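Local coordinates for protein pectate lyase (Paenibacillus sp. 0602, PDB 5GT5) that cleaves pectate by elimination, probably within the chain and with calcium, and probably also acts on partly methylated pectins, at residues Val229-Lys233 against Glu234-Ala238; Tyr221-Arg225 against Ser226-Gly230; Asn63-Ser67 against Ala68-Ser72; Val125-Asn129 against Leu130-Glu134. The protein carries 1 engineered substitution. All coordinates share one frame; numbering follows the deposited sequence.

Contact 1 (Val229-Lys233 against Glu234-Ala238)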
loop_
_atom_site.group_PDB
_atom_site.type_symbol
_atom_site.label_atom_id
_atom_site.label_comp_id
_atom_site.label_asym_id
_atom_site.label_seq_id
_atom_site.Cartn_x
_atom_site.Cartn_y
_atom_site.Cartn_z
ATOM N N VAL A 229 10.131 -48.471 -19.120
ATOM C CA VAL A 229 9.106 -47.942 -18.243
ATOM C C VAL A 229 7.723 -48.496 -18.561
ATOM O O VAL A 229 7.026 -48.940 -17.655
ATOM C CB VAL A 229 9.083 -46.390 -18.275
ATOM C CG1 VAL A 229 8.011 -45.821 -17.346
ATOM C CG2 VAL A 229 10.440 -45.845 -17.893
ATOM N N GLY A 230 7.305 -48.447 -19.821
ATOM C CA GLY A 230 6.052 -49.092 -20.211
ATOM C C GLY A 230 4.799 -48.252 -20.073
ATOM O O GLY A 230 3.692 -48.794 -20.014
ATOM N N LEU A 231 4.955 -46.930 -20.004
ATOM C CA LEU A 231 3.765 -46.073 -19.998
ATOM C C LEU A 231 3.159 -45.988 -21.375
ATOM O O LEU A 231 3.864 -45.852 -22.373
ATOM C CB LEU A 231 4.144 -44.663 -19.554
ATOM C CG LEU A 231 4.405 -44.568 -18.048
ATOM C CD1 LEU A 231 5.264 -43.308 -17.738
ATOM C CD2 LEU A 231 3.113 -44.537 -17.221
ATOM N N SER A 232 1.835 -46.026 -21.428
ATOM C CA SER A 232 1.148 -45.803 -22.697
ATOM C C SER A 232 1.016 -44.299 -22.993
ATOM O O SER A 232 1.188 -43.442 -22.127
ATOM C CB SER A 232 -0.239 -46.446 -22.650
ATOM O OG SER A 232 -1.079 -45.735 -21.755
ATOM N N LYS A 233 0.712 -43.950 -24.238
ATOM C CA LYS A 233 0.409 -42.558 -24.564
ATOM C C LYS A 233 -0.732 -42.030 -23.708
ATOM O O LYS A 233 -0.653 -40.923 -23.180
ATOM C CB LYS A 233 0.077 -42.461 -26.059
ATOM C CG LYS A 233 -0.480 -41.161 -26.553
ATOM C CD LYS A 233 -0.840 -41.275 -28.047
ATOM C CE LYS A 233 -1.872 -42.382 -28.279
ATOM N NZ LYS A 233 -1.814 -42.972 -29.660
ATOM N N GLU A 234 -1.767 -42.836 -23.531
ATOM C CA GLU A 234 -2.892 -42.481 -22.699
ATOM C C GLU A 234 -2.459 -42.256 -21.252
ATOM O O GLU A 234 -2.909 -41.299 -20.631
ATOM C CB GLU A 234 -3.979 -43.555 -22.797
ATOM C CG GLU A 234 -4.591 -43.659 -24.210
ATOM C CD GLU A 234 -3.786 -44.536 -25.247
ATOM O OE1 GLU A 234 -2.754 -45.206 -24.914
ATOM O OE2 GLU A 234 -4.236 -44.563 -26.429
ATOM N N ASP A 235 -1.572 -43.104 -20.729
ATOM C CA ASP A 235 -1.050 -42.932 -19.374
ATOM C C ASP A 235 -0.370 -41.597 -19.257
ATOM O O ASP A 235 -0.561 -40.878 -18.266
ATOM C CB ASP A 235 -0.012 -44.003 -19.047
ATOM C CG ASP A 235 -0.605 -45.374 -18.785
ATOM O OD1 ASP A 235 -1.800 -45.526 -18.438
ATOM O OD2 ASP A 235 0.189 -46.334 -18.919
ATOM N N ILE A 236 0.455 -41.263 -20.246
ATOM C CA ILE A 236 1.213 -40.002 -20.171
ATOM C C ILE A 236 0.291 -38.784 -20.268
ATOM O O ILE A 236 0.465 -37.813 -19.534
ATOM C CB ILE A 236 2.371 -39.994 -21.175
ATOM C CG1 ILE A 236 3.357 -41.140 -20.829
ATOM C CG2 ILE A 236 3.050 -38.607 -21.282
ATOM C CD1 ILE A 236 4.415 -41.330 -21.904
ATOM N N ILE A 237 -0.731 -38.849 -21.104
ATOM C CA ILE A 237 -1.706 -37.770 -21.126
ATOM C C ILE A 237 -2.401 -37.633 -19.756
ATOM O O ILE A 237 -2.544 -36.513 -19.237
ATOM C CB ILE A 237 -2.730 -38.049 -22.229
ATOM C CG1 ILE A 237 -2.083 -37.824 -23.593
ATOM C CG2 ILE A 237 -3.979 -37.191 -22.067
ATOM C CD1 ILE A 237 -2.905 -38.445 -24.723
ATOM N N ALA A 238 -2.799 -38.740 -19.141
ATOM C CA ALA A 238 -3.486 -38.664 -17.847
ATOM C C ALA A 238 -2.594 -38.108 -16.744
ATOM O O ALA A 238 -3.044 -37.292 -15.934
ATOM C CB ALA A 238 -4.000 -40.062 -17.434
HETATM O O HOH W 1 0.188 -46.058 -26.325
#
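The D235 carboxylate is met by S232 N from above its plane, the donor lying 40° out of it, with OD2 as the acceptor. OD1, the other oxygen, makes a salt bridge with R303. The S232 hydroxyl faces the middle of the same group, with OG 3.0 Å from D235 CG. These two residues form a capping box at the start of helix 233-241. S232 is the N-cap, and its OG accepts from D235 N at 2.9 Å. The return bond, S232 N to D235 OD2, measures 3.0 Å and is nearly straight (173°). S232 OG sits between its own backbone N and carbonyl carbon (chi1 70°), which aims it at the first turn. The helix proper starts with the bonds from I236 N to S232 O and from I237 N to K233 O. The helix N-terminus and R303 would both favour a charged D235. With an alanine here, S232 N would probably lose its acceptor and R303 its opposite charge. On the apolar side, L231 CD2 packs on D235 CB at 3.7 Å, and L231 CB rests against I236 CG1 at 3.8 Å. A water accepts from K233 N and gives a weak bond to E234 OE1. The other oxygen of the E234 carboxylate is near the bent K233 chain. K233 CE comes to 3.7 Å from E234 OE2, but K233 NZ stays 4.3 Å from that oxygen, beyond a salt bridge.

Contact 2 (Tyr221-Arg225 against Ser226-Gly230)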
loop_
_atom_site.group_PDB
_atom_site.type_symbol
_atom_site.label_atom_id
_atom_site.label_comp_id
_atom_site.label_asym_id
_atom_site.label_seq_id
_atom_site.Cartn_x
_atom_site.Cartn_y
_atom_site.Cartn_z
ATOM N N TYR A 221 10.149 -38.418 -23.321
ATOM C CA TYR A 221 8.912 -39.047 -23.748
ATOM C C TYR A 221 9.174 -40.446 -24.305
ATOM O O TYR A 221 8.493 -41.440 -23.937
ATOM C CB TYR A 221 8.204 -38.159 -24.782
ATOM C CG TYR A 221 6.896 -38.771 -25.234
ATOM C CD1 TYR A 221 5.759 -38.673 -24.455
ATOM C CD2 TYR A 221 6.817 -39.498 -26.430
ATOM C CE1 TYR A 221 4.564 -39.270 -24.833
ATOM C CE2 TYR A 221 5.627 -40.071 -26.830
ATOM C CZ TYR A 221 4.498 -39.948 -26.041
ATOM O OH TYR A 221 3.313 -40.546 -26.395
ATOM N N ASN A 222 10.191 -40.539 -25.158
ATOM C CA ASN A 222 10.566 -41.830 -25.745
ATOM C C ASN A 222 10.928 -42.859 -24.671
ATOM O O ASN A 222 10.460 -44.000 -24.689
ATOM C CB ASN A 222 11.711 -41.623 -26.746
ATOM C CG ASN A 222 11.990 -42.849 -27.597
ATOM O OD1 ASN A 222 11.080 -43.478 -28.138
ATOM N ND2 ASN A 222 13.266 -43.202 -27.704
ATOM N N TYR A 223 11.701 -42.441 -23.678
ATOM C CA TYR A 223 12.059 -43.328 -22.590
ATOM C C TYR A 223 10.830 -43.800 -21.801
ATOM O O TYR A 223 10.702 -44.972 -21.462
ATOM C CB TYR A 223 13.044 -42.623 -21.668
ATOM C CG TYR A 223 13.495 -43.482 -20.534
ATOM C CD1 TYR A 223 14.364 -44.544 -20.744
ATOM C CD2 TYR A 223 13.028 -43.261 -19.236
ATOM C CE1 TYR A 223 14.774 -45.343 -19.680
ATOM C CE2 TYR A 223 13.431 -44.059 -18.164
ATOM C CZ TYR A 223 14.274 -45.111 -18.402
ATOM O OH TYR A 223 14.662 -45.907 -17.332
ATOM N N LEU A 224 9.932 -42.871 -21.482
ATOM C CA LEU A 224 8.723 -43.221 -20.748
ATOM C C LEU A 224 7.863 -44.242 -21.492
ATOM O O LEU A 224 7.249 -45.112 -20.865
ATOM C CB LEU A 224 7.902 -41.976 -20.451
ATOM C CG LEU A 224 8.584 -40.930 -19.576
ATOM C CD1 LEU A 224 7.702 -39.671 -19.569
ATOM C CD2 LEU A 224 8.801 -41.494 -18.150
ATOM N N ARG A 225 7.782 -44.109 -22.818
ATOM C CA ARG A 225 7.021 -45.049 -23.660
ATOM C C ARG A 225 7.743 -46.369 -23.903
ATOM O O ARG A 225 7.125 -47.348 -24.319
ATOM C CB ARG A 225 6.745 -44.402 -25.019
ATOM C CG ARG A 225 5.797 -43.198 -24.973
ATOM C CD ARG A 225 4.328 -43.598 -24.840
ATOM N NE ARG A 225 3.882 -44.208 -26.114
ATOM C CZ ARG A 225 3.679 -45.522 -26.274
ATOM N NH1 ARG A 225 3.793 -46.379 -25.255
ATOM N NH2 ARG A 225 3.326 -45.985 -27.474
ATOM N N SER A 226 9.053 -46.376 -23.660
ATOM C CA SER A 226 9.888 -47.535 -23.974
ATOM C C SER A 226 9.686 -48.670 -22.989
ATOM O O SER A 226 9.040 -48.536 -21.952
ATOM C CB SER A 226 11.373 -47.148 -23.953
ATOM O OG SER A 226 11.882 -47.143 -22.623
ATOM N N SER A 227 10.235 -49.835 -23.340
ATOM C CA SER A 227 10.150 -50.990 -22.470
ATOM C C SER A 227 10.878 -50.833 -21.141
ATOM O O SER A 227 10.716 -51.672 -20.264
ATOM C CB SER A 227 10.713 -52.220 -23.206
ATOM O OG SER A 227 12.096 -52.054 -23.467
ATOM N N ALA A 228 11.661 -49.763 -20.963
ATOM C CA ALA A 228 12.259 -49.523 -19.655
ATOM C C ALA A 228 11.208 -49.094 -18.630
ATOM O O ALA A 228 11.384 -49.290 -17.418
ATOM C CB ALA A 228 13.355 -48.452 -19.760
ATOM N N VAL A 229 10.131 -48.471 -19.120
ATOM C CA VAL A 229 9.106 -47.942 -18.243
ATOM C C VAL A 229 7.723 -48.496 -18.561
ATOM O O VAL A 229 7.026 -48.940 -17.655
ATOM C CB VAL A 229 9.083 -46.390 -18.275
ATOM C CG1 VAL A 229 8.011 -45.821 -17.346
ATOM C CG2 VAL A 229 10.440 -45.845 -17.893
ATOM N N GLY A 230 7.305 -48.447 -19.821
ATOM C CA GLY A 230 6.052 -49.092 -20.211
ATOM C C GLY A 230 4.799 -48.252 -20.073
ATOM O O GLY A 230 3.692 -48.794 -20.014
#
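An ST turn follows the C-terminal end of helix 219-225. S226 is the first residue to leave helical angles, and its OG accepts from A228 N at 3.1 Å. The same OG donates to Y223 O at 2.7 Å, so the hydroxyl is used in both directions. Its position between the backbone N and the carbonyl carbon (chi1 82°) makes both bonds possible. Y223 O has a second donor, S226 N, which lies far above the carbonyl plane, 73° out of it. The main chain then curls back on itself: S226 O takes bonds from both V229 N and G230 N. G230 has a positive phi (88°), where a side chain would be jammed against the preceding carbonyl O.
The Y223 ring extends along this loop. A228 CB comes to CE1 of the ring at 3.4 Å, and V229 CG2 comes to its CE2 at 3.5 Å, both obliquely. The side chains of Y223 and V229 cross at about a right angle. A serine in place of Y223 would probably open a gap beside A228 and V229 and leave A311 O without its bond from the tyrosine hydroxyl. V229 also turns its CB to L224 O, 3.4 Å away. Further back, R225 CG lies over one face of the Y221 ring, toward the rim.
Helix 306-314 borders the loop, with A311 and I312 against V229. Helix 233-241 packs against helix 219-225 through I236, which touches Y221, L224 and R225.

Contact 3 (Asn63-Ser67 against Ala68-Ser72)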
loop_
_atom_site.group_PDB
_atom_site.type_symbol
_atom_site.label_atom_id
_atom_site.label_comp_id
_atom_site.label_asym_id
_atom_site.label_seq_id
_atom_site.Cartn_x
_atom_site.Cartn_y
_atom_site.Cartn_z
ATOM N N ASN A 63 4.763 -14.391 -32.159
ATOM C CA ASN A 63 4.727 -14.555 -33.622
ATOM C C ASN A 63 3.370 -14.369 -34.292
ATOM O O ASN A 63 3.294 -14.348 -35.525
ATOM C CB ASN A 63 5.265 -15.940 -34.016
ATOM C CG ASN A 63 6.654 -16.184 -33.509
ATOM O OD1 ASN A 63 7.471 -15.259 -33.427
ATOM N ND2 ASN A 63 6.948 -17.437 -33.165
ATOM N N GLU A 64 2.292 -14.248 -33.528
ATOM C CA GLU A 64 0.978 -14.101 -34.123
ATOM C C GLU A 64 0.387 -12.714 -33.991
ATOM O O GLU A 64 -0.613 -12.397 -34.644
ATOM C CB GLU A 64 -0.008 -15.139 -33.567
ATOM C CG GLU A 64 -0.213 -15.028 -32.052
ATOM C CD GLU A 64 -1.121 -16.095 -31.483
ATOM O OE1 GLU A 64 -1.778 -16.847 -32.252
ATOM O OE2 GLU A 64 -1.169 -16.173 -30.211
ATOM N N ILE A 65 0.943 -11.911 -33.100
ATOM C CA ILE A 65 0.416 -10.567 -32.888
ATOM C C ILE A 65 0.861 -9.619 -33.988
ATOM O O ILE A 65 1.851 -9.881 -34.674
ATOM C CB ILE A 65 0.791 -10.011 -31.487
ATOM C CG1 ILE A 65 2.308 -9.864 -31.352
ATOM C CG2 ILE A 65 0.181 -10.927 -30.426
ATOM C CD1 ILE A 65 2.827 -9.361 -29.966
ATOM N N PRO A 66 0.126 -8.508 -34.164
ATOM C CA PRO A 66 0.572 -7.549 -35.180
ATOM C C PRO A 66 1.942 -6.982 -34.857
ATOM O O PRO A 66 2.304 -6.874 -33.673
ATOM C CB PRO A 66 -0.500 -6.448 -35.120
ATOM C CG PRO A 66 -1.691 -7.099 -34.581
ATOM C CD PRO A 66 -1.200 -8.170 -33.622
ATOM N N SER A 67 2.703 -6.604 -35.883
ATOM C CA SER A 67 4.008 -5.985 -35.676
ATOM C C SER A 67 3.925 -4.779 -34.748
ATOM O O SER A 67 4.819 -4.559 -33.951
ATOM C CB SER A 67 4.643 -5.547 -37.005
ATOM O OG SER A 67 4.770 -6.633 -37.907
ATOM N N ALA A 68 2.835 -4.020 -34.835
ATOM C CA ALA A 68 2.674 -2.828 -34.003
ATOM C C ALA A 68 2.562 -3.170 -32.514
ATOM O O ALA A 68 2.765 -2.308 -31.644
ATOM C CB ALA A 68 1.480 -2.048 -34.440
ATOM N N ALA A 69 2.228 -4.419 -32.216
ATOM C CA ALA A 69 2.122 -4.843 -30.811
ATOM C C ALA A 69 3.447 -5.370 -30.283
ATOM O O ALA A 69 3.573 -5.624 -29.088
ATOM C CB ALA A 69 1.021 -5.921 -30.662
ATOM N N GLN A 70 4.444 -5.545 -31.145
ATOM C CA GLN A 70 5.724 -6.105 -30.731
ATOM C C GLN A 70 6.626 -5.039 -30.120
ATOM O O GLN A 70 7.712 -4.754 -30.632
ATOM C CB GLN A 70 6.430 -6.839 -31.882
ATOM C CG GLN A 70 5.733 -8.132 -32.314
ATOM C CD GLN A 70 6.484 -8.803 -33.433
ATOM O OE1 GLN A 70 6.776 -8.170 -34.447
ATOM N NE2 GLN A 70 6.833 -10.066 -33.251
ATOM N N THR A 71 6.184 -4.485 -28.993
ATOM C CA THR A 71 6.913 -3.418 -28.343
ATOM C C THR A 71 6.399 -3.357 -26.915
ATOM O O THR A 71 5.285 -3.804 -26.677
ATOM C CB THR A 71 6.667 -2.053 -29.104
ATOM O OG1 THR A 71 7.547 -1.057 -28.580
ATOM C CG2 THR A 71 5.203 -1.591 -29.024
ATOM N N SER A 72 7.183 -2.802 -25.993
ATOM C CA SER A 72 6.722 -2.652 -24.607
ATOM C C SER A 72 5.318 -2.086 -24.609
ATOM O O SER A 72 5.029 -1.112 -25.325
ATOM C CB SER A 72 7.644 -1.754 -23.782
ATOM O OG SER A 72 8.970 -2.226 -23.841
HETATM O O HOH W 2 6.067 -8.880 -36.908
#
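P66 O and S67 O each take a backbone bond from three residues on, from A69 N at 2.9 Å and from Q70 N at 3.0 Å, which gives a short 3-10 turn. Both donors stand well above the carbonyl planes, by 55° at P66 O and 62° at S67 O. The turn ends at Q70, the centre of an inverse gamma turn closed by a weak bond from T71 N to A69 O.
I65 supplies most of the apolar contact. Its CD1 lies 3.9 Å from A69 CB and equally far from Q70 CG. CG1 of I65 sits between the backbone N and the carbonyl carbon (chi1 63°), which carries the chain over the turn rather than away from it. P66 adds a looser contact, with CD 4.3 Å from A69 CB. The glutamine runs extended beyond CG, back along the start of the turn, with OE1 near S67. There a water bridges the two polar ends: it lies 2.8 Å from S67 OG and donates to Q70 OE1 at 2.7 Å. The amide nitrogen NE2 makes a weak bond to W62 O.
The whole turn lies in the loop between strands 58-59 and 74-76. Its buried side faces the start of helix 36-43, where I65 and A69 touch A36, and P66 and A69 touch T37.

Contact 4 (Val125-Asn129 against Leu130-Glu134)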
loop_
_atom_site.group_PDB
_atom_site.type_symbol
_atom_site.label_atom_id
_atom_site.label_comp_id
_atom_site.label_asym_id
_atom_site.label_seq_id
_atom_site.Cartn_x
_atom_site.Cartn_y
_atom_site.Cartn_z
ATOM N N VAL A 125 -4.556 -2.863 -8.399
ATOM C CA VAL A 125 -4.859 -3.519 -9.664
ATOM C C VAL A 125 -5.958 -4.545 -9.446
ATOM O O VAL A 125 -5.869 -5.341 -8.485
ATOM C CB VAL A 125 -3.595 -4.202 -10.241
ATOM C CG1 VAL A 125 -3.950 -5.020 -11.513
ATOM C CG2 VAL A 125 -2.493 -3.148 -10.530
ATOM N N ILE A 126 -6.970 -4.529 -10.303
ATOM C CA ILE A 126 -8.065 -5.499 -10.258
ATOM C C ILE A 126 -8.086 -6.218 -11.610
ATOM O O ILE A 126 -8.040 -5.568 -12.671
ATOM C CB ILE A 126 -9.420 -4.807 -9.991
ATOM C CG1 ILE A 126 -9.410 -4.159 -8.604
ATOM C CG2 ILE A 126 -10.584 -5.786 -10.214
ATOM C CD1 ILE A 126 -10.740 -3.478 -8.243
ATOM N N ILE A 127 -8.124 -7.550 -11.571
ATOM C CA ILE A 127 -8.176 -8.403 -12.769
ATOM C C ILE A 127 -9.350 -9.358 -12.592
ATOM O O ILE A 127 -9.347 -10.187 -11.670
ATOM C CB ILE A 127 -6.879 -9.174 -12.976
ATOM C CG1 ILE A 127 -5.713 -8.195 -13.145
ATOM C CG2 ILE A 127 -7.026 -10.128 -14.175
ATOM C CD1 ILE A 127 -4.325 -8.846 -13.066
ATOM N N ARG A 128 -10.379 -9.241 -13.443
ATOM C CA ARG A 128 -11.595 -10.040 -13.232
ATOM C C ARG A 128 -12.208 -10.619 -14.489
ATOM O O ARG A 128 -12.184 -10.019 -15.590
ATOM C CB ARG A 128 -12.673 -9.220 -12.492
ATOM C CG ARG A 128 -12.245 -8.835 -11.078
ATOM C CD ARG A 128 -13.304 -7.959 -10.429
ATOM N NE ARG A 128 -14.379 -8.736 -9.808
ATOM C CZ ARG A 128 -15.467 -8.191 -9.265
ATOM N NH1 ARG A 128 -15.668 -6.872 -9.355
ATOM N NH2 ARG A 128 -16.361 -8.962 -8.644
ATOM N N ASN A 129 -12.817 -11.800 -14.308
ATOM C CA ASN A 129 -13.617 -12.451 -15.365
ATOM C C ASN A 129 -12.848 -12.733 -16.642
ATOM O O ASN A 129 -13.361 -12.513 -17.767
ATOM C CB ASN A 129 -14.899 -11.657 -15.665
ATOM C CG ASN A 129 -15.986 -12.546 -16.189
ATOM O OD1 ASN A 129 -16.056 -13.721 -15.813
ATOM N ND2 ASN A 129 -16.853 -12.014 -17.026
ATOM N N LEU A 130 -11.619 -13.215 -16.480
ATOM C CA LEU A 130 -10.781 -13.628 -17.599
ATOM C C LEU A 130 -10.342 -15.063 -17.417
ATOM O O LEU A 130 -10.103 -15.525 -16.277
ATOM C CB LEU A 130 -9.556 -12.748 -17.704
ATOM C CG LEU A 130 -9.914 -11.323 -18.071
ATOM C CD1 LEU A 130 -8.731 -10.450 -17.757
ATOM C CD2 LEU A 130 -10.231 -11.278 -19.560
ATOM N N GLU A 131 -10.258 -15.791 -18.528
ATOM C CA GLU A 131 -9.726 -17.149 -18.543
ATOM C C GLU A 131 -8.351 -17.128 -19.201
ATOM O O GLU A 131 -8.134 -16.439 -20.199
ATOM C CB GLU A 131 -10.671 -18.116 -19.264
ATOM C CG GLU A 131 -10.071 -19.537 -19.369
ATOM C CD GLU A 131 -11.088 -20.593 -19.727
ATOM O OE1 GLU A 131 -12.263 -20.276 -20.002
ATOM O OE2 GLU A 131 -10.696 -21.780 -19.760
ATOM N N PHE A 132 -7.419 -17.863 -18.608
ATOM C CA PHE A 132 -6.040 -17.916 -19.022
ATOM C C PHE A 132 -5.731 -19.332 -19.485
ATOM O O PHE A 132 -5.993 -20.307 -18.760
ATOM C CB PHE A 132 -5.141 -17.527 -17.847
ATOM C CG PHE A 132 -5.355 -16.120 -17.387
ATOM C CD1 PHE A 132 -6.373 -15.804 -16.500
ATOM C CD2 PHE A 132 -4.543 -15.111 -17.861
ATOM C CE1 PHE A 132 -6.575 -14.444 -16.107
ATOM C CE2 PHE A 132 -4.702 -13.803 -17.449
ATOM C CZ PHE A 132 -5.733 -13.456 -16.595
ATOM N N ASP A 133 -5.201 -19.456 -20.704
ATOM C CA ASP A 133 -5.033 -20.785 -21.295
ATOM C C ASP A 133 -3.862 -20.817 -22.263
ATOM O O ASP A 133 -3.375 -19.759 -22.718
ATOM C CB ASP A 133 -6.328 -21.234 -22.020
ATOM C CG ASP A 133 -6.453 -22.745 -22.164
ATOM O OD1 ASP A 133 -5.595 -23.509 -21.678
ATOM O OD2 ASP A 133 -7.452 -23.162 -22.810
ATOM N N GLU A 134 -3.426 -22.042 -22.575
ATOM C CA GLU A 134 -2.417 -22.325 -23.602
ATOM C C GLU A 134 -1.072 -21.665 -23.320
ATOM O O GLU A 134 -0.545 -20.869 -24.105
ATOM C CB GLU A 134 -2.977 -22.021 -25.011
ATOM C CG GLU A 134 -4.247 -22.825 -25.281
ATOM C CD GLU A 134 -4.777 -22.728 -26.715
ATOM O OE1 GLU A 134 -4.135 -22.110 -27.594
ATOM O OE2 GLU A 134 -5.884 -23.270 -26.916
#
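I127 and R128 are extended, N129 turns into the left-handed helical region (phi 59°, psi 43°), and from L130 the chain is extended again. This bend joins strands 125-128 and 131-133, which belong to neighbouring faces of the parallel beta-helix of polysaccharide lyase family 1. Such short asparagine turns are a known feature of the pectate lyase beta-helix.
Methyl groups meet inside the bend. I127 CG2 lies 4.0 Å from L130 CD1, and the two side chains cross at about a right angle. CG2 is the I127 branch anti to the backbone N, and this points it into the corner. The same methyl comes to the edge of the F132 ring, near its plane, with CZ 4.3 Å away. F132 also stacks with F169. L130 folds back over the turn itself, bringing CG to 3.6 Å from R128 O.
The polar groups bond to other parts of the chain. R128 makes a salt bridge with D165, from a strand pairing alongside. N129 OD1 accepts from G432 N, and the backbone O of N129 accepts from S106 OG. At the end of the second strand, D133 OD1 takes a bond from E134 N at 2.8 Å, from above the carboxylate plane.
Only carbon-carbon packing links the two side-chain sets across the bend. Inside the corner the contact is thus apolar, while the polar groups of R128 and N129 pair with neighbouring coils and the C-terminal region, so both kinds of contact hold the bend.

Contacts 1 and 2 form one unit, with centres 9 Å apart and V229 and G230 in common. The bonds between them are probable ones: L231 N to L224 O at 3.1 Å and R225 NH1 to L231 O at 2.9 Å. Together they join helices 219-225 and 233-241. Contact 3 lies far off, about 38 Å from contact 1 between centres. Contact 4 is the most central, about 11 Å from the chain centre, and its nearest atoms are about 7 Å from contact 3 and about 14 Å from contact 1. It alone approaches an annotated site: the F132 side chain is about 10 Å from that of D152, a likely calcium ligand.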